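Local coordinates for peptidoglycan-recognition protein SA (Drosophila melanogaster, PDB 1SXR) that recognises peptidoglycan of Gram-positive bacteria as a secreted innate immune receptor and thereby activates the Toll pathway, at residues Lys23-His29 with Gln66-Asn72; Tyr37-His41 with Leu147-Ser151; Asp73-Phe78 with Gly89-Leu94. One frame throughout, in Å; residues are numbered along the deposited sequence. Where two conformers were deposited one is given.

Contact 1: residues Lys23-His29 with Gln66-Asn72; sequences KPSLGLH and QNELDFN
The backbone carbonyl oxygen of Asn72 is gripped by two donors, one from each segment. Leu26 N reaches Asn72 O at 2.8 Å in a nearly straight bond, and the amide nitrogen of Gln66 approaches the same oxygen from above its carbonyl plane. The arrangement ties the loop between helix 17-20 and strand 35-42 to the C-terminal end of helix 50-67, on the surface of the PGRP domain. Gln66 carries the junction: its second N-H goes to Pro24 O (NE2 to O 3.1 Å), and both acceptors lie close to the plane of its amide, so the two bonds fix the rotation of the group. The side chain is extended beyond CG (chi2 -178°), which carries the amide out from the last turn of the helix to the loop. Leu26 lies across its shaft, with CD1 4.1 Å from Gln66 CB and CG beside the amide nitrogen. On the loop side, Gly27 N donates to Ser25 OG, an ST turn that shapes the chain around Leu26. Lys23 and Asn67 meet through one water that accepts from both side chains. Further along, the amide nitrogen of Asn72 comes in at the edge of the His29 imidazole, the two planes 23° apart. Asn72 ND2 lies 3.6 Å from His29 CD2, and a water bonded to His29 NE2 at 2.7 Å makes a weak link to this amide.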
loop_
_atom_site.group_PDB
_atom_site.type_symbol
_atom_site.label_atom_id
_atom_site.label_comp_id
_atom_site.label_asym_id
_atom_site.label_seq_id
_atom_site.Cartn_x
_atom_site.Cartn_y
_atom_site.Cartn_z
ATOM N N LYS A 23 -5.654 -15.037 -5.300
ATOM C CA LYS A 23 -5.993 -16.181 -4.447
ATOM C C LYS A 23 -6.333 -15.710 -3.037
ATOM O O LYS A 23 -5.974 -14.606 -2.636
ATOM C CB LYS A 23 -4.805 -17.153 -4.354
ATOM C CG LYS A 23 -4.485 -17.787 -5.699
ATOM C CD LYS A 23 -3.415 -18.854 -5.638
ATOM C CE LYS A 23 -3.488 -19.707 -6.904
ATOM N NZ LYS A 23 -2.175 -20.290 -7.328
ATOM N N PRO A 24 -7.024 -16.539 -2.262
ATOM C CA PRO A 24 -7.324 -16.173 -0.881
ATOM C C PRO A 24 -6.068 -15.999 -0.030
ATOM O O PRO A 24 -5.032 -16.593 -0.328
ATOM C CB PRO A 24 -8.129 -17.381 -0.363
ATOM C CG PRO A 24 -8.677 -17.991 -1.622
ATOM C CD PRO A 24 -7.579 -17.858 -2.635
ATOM N N SER A 25 -6.184 -15.200 1.024
ATOM C CA SER A 25 -5.165 -15.205 2.061
ATOM C C SER A 25 -5.005 -16.595 2.670
ATOM O O SER A 25 -5.966 -17.398 2.717
ATOM C CB SER A 25 -5.535 -14.201 3.148
ATOM O OG SER A 25 -4.672 -14.319 4.270
ATOM N N LEU A 26 -3.788 -16.877 3.122
ATOM C CA LEU A 26 -3.494 -18.123 3.820
ATOM C C LEU A 26 -3.790 -18.014 5.309
ATOM O O LEU A 26 -3.655 -19.000 6.048
ATOM C CB LEU A 26 -2.036 -18.549 3.595
ATOM C CG LEU A 26 -1.721 -18.813 2.124
ATOM C CD1 LEU A 26 -0.238 -18.940 1.910
ATOM C CD2 LEU A 26 -2.464 -20.048 1.632
ATOM N N GLY A 27 -4.158 -16.823 5.769
ATOM C CA GLY A 27 -4.467 -16.636 7.191
ATOM C C GLY A 27 -4.826 -15.199 7.493
ATOM O O GLY A 27 -4.021 -14.288 7.345
ATOM N N LEU A 28 -6.045 -14.997 7.954
ATOM C CA LEU A 28 -6.534 -13.643 8.156
ATOM C C LEU A 28 -6.211 -13.187 9.569
ATOM O O LEU A 28 -6.470 -13.907 10.541
ATOM C CB LEU A 28 -8.047 -13.582 7.904
ATOM C CG LEU A 28 -8.450 -13.936 6.473
ATOM C CD1 LEU A 28 -9.943 -14.274 6.377
ATOM C CD2 LEU A 28 -8.096 -12.802 5.496
ATOM N N HIS A 29 -5.648 -11.992 9.684
ATOM C CA HIS A 29 -5.376 -11.381 10.986
ATOM C C HIS A 29 -5.984 -9.999 10.988
ATOM O O HIS A 29 -5.620 -9.137 10.182
ATOM C CB HIS A 29 -3.876 -11.364 11.278
ATOM C CG HIS A 29 -3.305 -12.737 11.461
ATOM N ND1 HIS A 29 -3.355 -13.418 12.658
ATOM C CD2 HIS A 29 -2.716 -13.577 10.574
ATOM C CE1 HIS A 29 -2.802 -14.614 12.506
ATOM N NE2 HIS A 29 -2.419 -14.739 11.243
ATOM N N GLN A 66 3.432 -15.063 -1.084
ATOM C CA GLN A 66 2.901 -16.207 -0.340
ATOM C C GLN A 66 3.842 -17.392 -0.288
ATOM O O GLN A 66 3.980 -18.012 0.776
ATOM C CB GLN A 66 1.561 -16.658 -0.929
ATOM C CG GLN A 66 0.435 -15.701 -0.571
ATOM C CD GLN A 66 -0.923 -16.172 -1.118
ATOM O OE1 GLN A 66 -0.992 -16.693 -2.239
ATOM N NE2 GLN A 66 -1.986 -15.987 -0.327
ATOM N N ASN A 67 4.487 -17.710 -1.410
ATOM C CA ASN A 67 5.202 -18.984 -1.518
ATOM C C ASN A 67 6.703 -18.885 -1.378
ATOM O O ASN A 67 7.365 -19.925 -1.191
ATOM C CB ASN A 67 4.851 -19.660 -2.834
ATOM C CG ASN A 67 3.361 -19.927 -2.966
ATOM O OD1 ASN A 67 2.660 -20.098 -1.974
ATOM N ND2 ASN A 67 2.877 -19.938 -4.185
ATOM N N GLU A 68 7.254 -17.676 -1.490
ATOM C CA GLU A 68 8.689 -17.490 -1.304
ATOM C C GLU A 68 8.994 -16.661 -0.073
ATOM O O GLU A 68 9.957 -16.930 0.651
ATOM C CB GLU A 68 9.348 -16.885 -2.537
ATOM C CG GLU A 68 9.327 -17.813 -3.748
ATOM C CD GLU A 68 10.053 -19.132 -3.503
ATOM O OE1 GLU A 68 11.125 -19.126 -2.848
ATOM O OE2 GLU A 68 9.555 -20.173 -3.992
ATOM N N LEU A 69 8.183 -15.645 0.185
ATOM C CA LEU A 69 8.451 -14.786 1.340
ATOM C C LEU A 69 7.678 -15.245 2.569
ATOM O O LEU A 69 7.867 -14.705 3.660
ATOM C CB LEU A 69 8.124 -13.330 1.019
ATOM C CG LEU A 69 8.901 -12.704 -0.138
ATOM C CD1 LEU A 69 8.588 -11.244 -0.240
ATOM C CD2 LEU A 69 10.417 -12.947 0.076
ATOM N N ASP A 70 6.809 -16.238 2.389
ATOM C CA ASP A 70 6.075 -16.856 3.495
ATOM C C ASP A 70 5.085 -15.910 4.164
ATOM O O ASP A 70 4.792 -16.029 5.363
ATOM C CB ASP A 70 7.041 -17.425 4.551
ATOM C CG ASP A 70 7.927 -18.508 3.991
ATOM O OD1 ASP A 70 7.509 -19.195 3.035
ATOM O OD2 ASP A 70 9.064 -18.744 4.440
ATOM N N PHE A 71 4.558 -14.963 3.395
ATOM C CA PHE A 71 3.505 -14.087 3.885
ATOM C C PHE A 71 2.138 -14.747 3.635
ATOM O O PHE A 71 2.016 -15.671 2.823
ATOM C CB PHE A 71 3.513 -12.754 3.139
ATOM C CG PHE A 71 4.781 -11.979 3.258
ATOM C CD1 PHE A 71 5.640 -12.173 4.330
ATOM C CD2 PHE A 71 5.074 -10.992 2.317
ATOM C CE1 PHE A 71 6.814 -11.433 4.429
ATOM C CE2 PHE A 71 6.247 -10.245 2.403
ATOM C CZ PHE A 71 7.102 -10.476 3.456
ATOM N N ASN A 72 1.113 -14.241 4.310
ATOM C CA ASN A 72 -0.219 -14.826 4.166
ATOM C C ASN A 72 -0.885 -14.359 2.879
ATOM O O ASN A 72 -1.775 -15.025 2.366
ATOM C CB ASN A 72 -1.088 -14.487 5.378
ATOM C CG ASN A 72 -0.722 -15.330 6.580
ATOM O OD1 ASN A 72 -0.410 -16.506 6.432
ATOM N ND2 ASN A 72 -0.701 -14.715 7.755
HETATM O O HOH W 1 -0.093 -19.812 -5.241
HETATM O O HOH W 2 -1.358 -17.010 10.199
#

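Contact 2: residues Tyr37-His41 with Leu147-Ser151; sequences YVVIH and LIAGS
Ile148 and Leu147 on one strand and Ile40 on the other bury much of the surface where strand 145-149 joins strand 35-42 as a parallel neighbour in the mixed sheet of the amidase-type PGRP fold. Val38, Val39 and Ile40 are paired with Leu147, Ile148 and Ala149, and the two short segments run at 32° to each other, consistent with sheet twist. Ile148 supplies both backbone bonds of the centre. Its N donates to Val38 O at 2.8 Å, almost head-on to the carbonyl, and its O accepts from Ile40 N at the same length; Gly150 N then extends the ladder to Ile40 O. The side chain of Ile148 has CG1 between the backbone N and the carbonyl carbon (chi1 58°), which brings this branch beside Val38 O and within 4.1 Å of Val39 CG2. On the face of the sheet that bears Val38 and Ile40, Leu147 does the reaching. Its CD1 methyl sits between those two side chains, 3.6 Å from Val38 CG1 and 3.8 Å from Ile40 CG1, so one methyl bridges two alternate residues on the same face of the neighbouring strand. Ile109 of strand 106-111 touches Val38 and Ile40 as well. Ile167 packs on Ile40 and Ala149, so helix 161-167 covers that end of this face, while Trp170 packs on Leu147. At the end of the ladder the chain leaves the strand at Gly150, close to Thr156, a residue inferred to interact with peptidoglycan. The imidazole of His41 is held by Ser158 OG at ND1 and Thr99 OG1 at NE2, and its CE1 lies 3.8 Å from Gly150 CA.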
loop_
_atom_site.group_PDB
_atom_site.type_symbol
_atom_site.label_atom_id
_atom_site.label_comp_id
_atom_site.label_asym_id
_atom_site.label_seq_id
_atom_site.Cartn_x
_atom_site.Cartn_y
_atom_site.Cartn_z
ATOM N N TYR A 37 -2.302 4.933 11.007
ATOM C CA TYR A 37 -1.106 5.090 10.191
ATOM C C TYR A 37 -1.313 4.574 8.767
ATOM O O TYR A 37 -1.884 3.513 8.577
ATOM C CB TYR A 37 0.036 4.296 10.823
ATOM C CG TYR A 37 0.564 4.926 12.090
ATOM C CD1 TYR A 37 1.430 6.017 12.027
ATOM C CD2 TYR A 37 0.205 4.442 13.332
ATOM C CE1 TYR A 37 1.925 6.605 13.171
ATOM C CE2 TYR A 37 0.707 5.013 14.488
ATOM C CZ TYR A 37 1.559 6.097 14.395
ATOM O OH TYR A 37 2.079 6.678 15.536
ATOM N N VAL A 38 -0.826 5.333 7.789
ATOM C CA VAL A 38 -0.781 4.895 6.386
ATOM C C VAL A 38 0.681 4.930 5.961
ATOM O O VAL A 38 1.365 5.937 6.145
ATOM C CB VAL A 38 -1.590 5.844 5.503
ATOM C CG1 VAL A 38 -1.432 5.482 4.039
ATOM C CG2 VAL A 38 -3.049 5.817 5.923
ATOM N N VAL A 39 1.177 3.816 5.416
ATOM C CA VAL A 39 2.569 3.730 4.984
ATOM C C VAL A 39 2.616 3.649 3.457
ATOM O O VAL A 39 1.995 2.754 2.863
ATOM C CB VAL A 39 3.279 2.484 5.530
ATOM C CG1 VAL A 39 4.795 2.612 5.230
ATOM C CG2 VAL A 39 2.988 2.340 7.043
ATOM N N ILE A 40 3.358 4.558 2.822
ATOM C CA ILE A 40 3.462 4.566 1.361
ATOM C C ILE A 40 4.735 3.845 0.911
ATOM O O ILE A 40 5.829 4.051 1.458
ATOM C CB ILE A 40 3.482 6.026 0.805
ATOM C CG1 ILE A 40 2.242 6.819 1.235
ATOM C CG2 ILE A 40 3.587 6.002 -0.729
ATOM C CD1 ILE A 40 0.943 6.124 0.913
ATOM N N HIS A 41 4.545 2.995 -0.096
ATOM C CA HIS A 41 5.606 2.160 -0.673
ATOM C C HIS A 41 5.557 2.260 -2.187
ATOM O O HIS A 41 4.592 2.739 -2.768
ATOM C CB HIS A 41 5.378 0.695 -0.283
ATOM C CG HIS A 41 5.885 0.358 1.078
ATOM N ND1 HIS A 41 7.229 0.229 1.350
ATOM C CD2 HIS A 41 5.234 0.116 2.248
ATOM C CE1 HIS A 41 7.391 -0.079 2.628
ATOM N NE2 HIS A 41 6.194 -0.151 3.197
ATOM N N LEU A 147 0.449 9.941 7.865
ATOM C CA LEU A 147 0.965 9.414 6.597
ATOM C C LEU A 147 2.484 9.363 6.666
ATOM O O LEU A 147 3.142 10.374 6.952
ATOM C CB LEU A 147 0.533 10.331 5.442
ATOM C CG LEU A 147 0.985 9.903 4.039
ATOM C CD1 LEU A 147 0.072 8.777 3.588
ATOM C CD2 LEU A 147 0.928 11.061 3.046
ATOM N N ILE A 148 3.066 8.204 6.392
ATOM C CA ILE A 148 4.527 8.108 6.362
ATOM C C ILE A 148 5.005 7.279 5.177
ATOM O O ILE A 148 4.246 6.503 4.611
ATOM C CB ILE A 148 5.094 7.471 7.651
ATOM C CG1 ILE A 148 4.498 6.074 7.876
ATOM C CG2 ILE A 148 4.754 8.318 8.878
ATOM C CD1 ILE A 148 5.160 5.347 9.049
ATOM N N ALA A 149 6.268 7.499 4.817
ATOM C CA ALA A 149 6.990 6.655 3.859
ATOM C C ALA A 149 7.638 5.456 4.548
ATOM O O ALA A 149 8.137 5.543 5.668
ATOM C CB ALA A 149 8.076 7.476 3.154
ATOM N N GLY A 150 7.676 4.328 3.851
ATOM C CA GLY A 150 8.355 3.163 4.401
ATOM C C GLY A 150 9.750 3.464 4.915
ATOM O O GLY A 150 10.153 2.968 5.961
ATOM N N SER A 151 10.482 4.265 4.147
ATOM C CA SER A 151 11.880 4.576 4.436
ATOM C C SER A 151 12.054 5.307 5.761
ATOM O O SER A 151 13.156 5.320 6.331
ATOM C CB SER A 151 12.491 5.367 3.278
ATOM O OG SER A 151 11.856 6.630 3.137
#

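Contact 3: residues Asp73-Phe78 with Gly89-Leu94; sequences DISYNF and GTGWGL. With EDO (1,2-ethanediol), chain D.
The ring of Phe78 points its edge at the face of the Trp92 indole in a T-shaped (edge-to-face) pair, with planes at 65° and the phenyl and pyrrole-ring centroids 4.6 Å apart. Phe78 CE2 stands 3.5 Å from Trp92 CD2, above the fused part of the indole, while CZ points at the five-membered ring. Ile14 of strand 14-15 touches both rings. An alanine in place of Trp92 would remove the face on which the Phe78 edge rests and would probably open a gap beside that ring, leaving it freer to turn. Asn77 reaches the type II turn Gly91-Leu94 with its amide end, where ND2 spends its two N-H groups on Gly91 O and Leu94 O, both at 2.8 Å and both near its amide plane. With Asn77 OD1 taken by Gly108 N of strand 106-111, the amide is fixed in rotation and spans the turn from its first carbonyl to its last. Thr90 OG1, anti to the carbonyl carbon (chi1 -81°), donates to Ile74 O at 2.8 Å, nearly in line with that carbonyl, and Thr90 N bonds Tyr76 O. Asn77 O in turn accepts from Gly91 N in its plane and from Gly89 N above it. Ser75 OG, lying over one face of the Tyr76 ring, bonds a 1,2-ethanediol at 2.8 Å. Side-chain and backbone donors thus meet five carbonyls of two irregular loops, which probably steadies Ser75 and Tyr76, within the inferred peptidoglycan-binding region.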
loop_
_atom_site.group_PDB
_atom_site.type_symbol
_atom_site.label_atom_id
_atom_site.label_comp_id
_atom_site.label_asym_id
_atom_site.label_seq_id
_atom_site.Cartn_x
_atom_site.Cartn_y
_atom_site.Cartn_z
ATOM N N ASP A 73 -0.426 -13.229 2.346
ATOM C CA ASP A 73 -1.058 -12.626 1.167
ATOM C C ASP A 73 -0.041 -11.641 0.572
ATOM O O ASP A 73 1.058 -11.434 1.136
ATOM C CB ASP A 73 -2.339 -11.904 1.593
ATOM C CG ASP A 73 -3.366 -11.822 0.498
ATOM O OD1 ASP A 73 -3.002 -11.956 -0.690
ATOM O OD2 ASP A 73 -4.573 -11.552 0.748
ATOM N N ILE A 74 -0.400 -11.045 -0.559
ATOM C CA ILE A 74 0.374 -9.908 -1.044
ATOM C C ILE A 74 0.595 -8.924 0.124
ATOM O O ILE A 74 -0.308 -8.688 0.951
ATOM C CB ILE A 74 -0.330 -9.251 -2.255
ATOM C CG1 ILE A 74 0.649 -8.409 -3.074
ATOM C CG2 ILE A 74 -1.639 -8.626 -1.920
ATOM C CD1 ILE A 74 0.229 -8.355 -4.537
ATOM N N SER A 75 1.811 -8.386 0.240
ATOM C CA SER A 75 2.214 -7.741 1.505
ATOM C C SER A 75 1.422 -6.465 1.790
ATOM O O SER A 75 1.114 -6.141 2.957
ATOM C CB SER A 75 3.702 -7.416 1.484
ATOM O OG SER A 75 3.949 -6.421 0.500
ATOM N N TYR A 76 1.112 -5.738 0.722
ATOM C CA TYR A 76 0.477 -4.407 0.849
ATOM C C TYR A 76 -1.017 -4.527 1.043
ATOM O O TYR A 76 -1.634 -5.464 0.527
ATOM C CB TYR A 76 0.738 -3.584 -0.429
ATOM C CG TYR A 76 2.175 -3.637 -0.873
ATOM C CD1 TYR A 76 3.162 -2.949 -0.180
ATOM C CD2 TYR A 76 2.532 -4.375 -1.973
ATOM C CE1 TYR A 76 4.501 -3.024 -0.594
ATOM C CE2 TYR A 76 3.843 -4.440 -2.408
ATOM C CZ TYR A 76 4.813 -3.771 -1.711
ATOM O OH TYR A 76 6.135 -3.823 -2.128
ATOM N N ASN A 77 -1.635 -3.568 1.734
ATOM C CA ASN A 77 -3.109 -3.586 1.801
ATOM C C ASN A 77 -3.753 -3.243 0.466
ATOM O O ASN A 77 -4.753 -3.841 0.101
ATOM C CB ASN A 77 -3.606 -2.675 2.919
ATOM C CG ASN A 77 -3.220 -3.201 4.300
ATOM O OD1 ASN A 77 -2.170 -2.868 4.807
ATOM N ND2 ASN A 77 -4.051 -4.073 4.876
ATOM N N PHE A 78 -3.167 -2.275 -0.248
ATOM C CA PHE A 78 -3.634 -1.846 -1.596
ATOM C C PHE A 78 -2.467 -1.537 -2.489
ATOM O O PHE A 78 -1.375 -1.174 -2.019
ATOM C CB PHE A 78 -4.483 -0.575 -1.477
ATOM C CG PHE A 78 -5.732 -0.795 -0.670
ATOM C CD1 PHE A 78 -6.811 -1.464 -1.244
ATOM C CD2 PHE A 78 -5.805 -0.381 0.648
ATOM C CE1 PHE A 78 -7.975 -1.720 -0.492
ATOM C CE2 PHE A 78 -6.952 -0.638 1.405
ATOM C CZ PHE A 78 -8.030 -1.302 0.839
ATOM N N GLY A 89 -5.065 -5.617 -2.146
ATOM C CA GLY A 89 -4.057 -6.608 -1.781
ATOM C C GLY A 89 -4.592 -7.367 -0.590
ATOM O O GLY A 89 -5.574 -8.131 -0.679
ATOM N N THR A 90 -3.961 -7.141 0.549
ATOM C CA THR A 90 -4.456 -7.659 1.794
ATOM C C THR A 90 -5.840 -7.100 2.138
ATOM O O THR A 90 -6.653 -7.781 2.749
ATOM C CB THR A 90 -3.401 -7.369 2.865
ATOM O OG1 THR A 90 -2.357 -8.364 2.788
ATOM C CG2 THR A 90 -3.981 -7.552 4.237
ATOM N N GLY A 91 -6.119 -5.870 1.709
ATOM C CA GLY A 91 -7.431 -5.240 1.931
ATOM C C GLY A 91 -7.608 -4.460 3.223
ATOM O O GLY A 91 -6.751 -4.486 4.102
ATOM N N TRP A 92 -8.722 -3.737 3.347
ATOM C CA TRP A 92 -8.945 -2.957 4.569
ATOM C C TRP A 92 -9.069 -3.837 5.803
ATOM O O TRP A 92 -9.752 -4.872 5.776
ATOM C CB TRP A 92 -10.261 -2.169 4.500
ATOM C CG TRP A 92 -10.289 -0.943 3.657
ATOM C CD1 TRP A 92 -11.145 -0.699 2.616
ATOM C CD2 TRP A 92 -9.444 0.228 3.763
ATOM N NE1 TRP A 92 -10.887 0.540 2.073
ATOM C CE2 TRP A 92 -9.867 1.136 2.763
ATOM C CE3 TRP A 92 -8.423 0.627 4.633
ATOM C CZ2 TRP A 92 -9.273 2.380 2.576
ATOM C CZ3 TRP A 92 -7.829 1.879 4.445
ATOM C CH2 TRP A 92 -8.256 2.734 3.412
ATOM N N GLY A 93 -8.459 -3.390 6.898
ATOM C CA GLY A 93 -8.708 -3.993 8.217
ATOM C C GLY A 93 -8.046 -5.328 8.464
ATOM O O GLY A 93 -8.368 -6.017 9.444
ATOM N N LEU A 94 -7.122 -5.705 7.576
ATOM C CA LEU A 94 -6.398 -6.957 7.729
ATOM C C LEU A 94 -4.912 -6.626 7.764
ATOM O O LEU A 94 -4.436 -5.723 7.066
ATOM C CB LEU A 94 -6.697 -7.903 6.566
ATOM C CG LEU A 94 -8.105 -8.529 6.580
ATOM C CD1 LEU A 94 -8.456 -9.125 5.218
ATOM C CD2 LEU A 94 -8.216 -9.597 7.629
HETATM C C1 EDO D . 7.950 -7.642 -0.185
HETATM O O1 EDO D . 8.828 -7.556 0.951
HETATM C C2 EDO D . 7.213 -6.320 -0.370
HETATM O O2 EDO D . 6.633 -5.896 0.867
HETATM O O HOH W 3 -5.975 -10.609 2.993
#

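Contacts 1 and 3 follow one another in sequence and adjoin in space, their centres about 10 Å apart; Leu28 CD2 packs 3.7 Å from Leu94 CD1. Contact 2 lies on the other side of the chain's centre from contact 3, which is nested within the loop it closes; the two meet where His41 CB lies 3.8 Å from Tyr76 CE1. The inferred peptidoglycan-binding region 71-76 spans contacts 1 and 3, whereas the side chain of Thr156, also inferred to interact with peptidoglycan, lies about 4 Å from Gly150 and about 8 Å from the side chain of Tyr76. A 1,2-ethanediol, probably from the crystallisation liquor, bonds Ser75 of contact 3 and lies about 4 Å from the Phe71 side chain of contact 1.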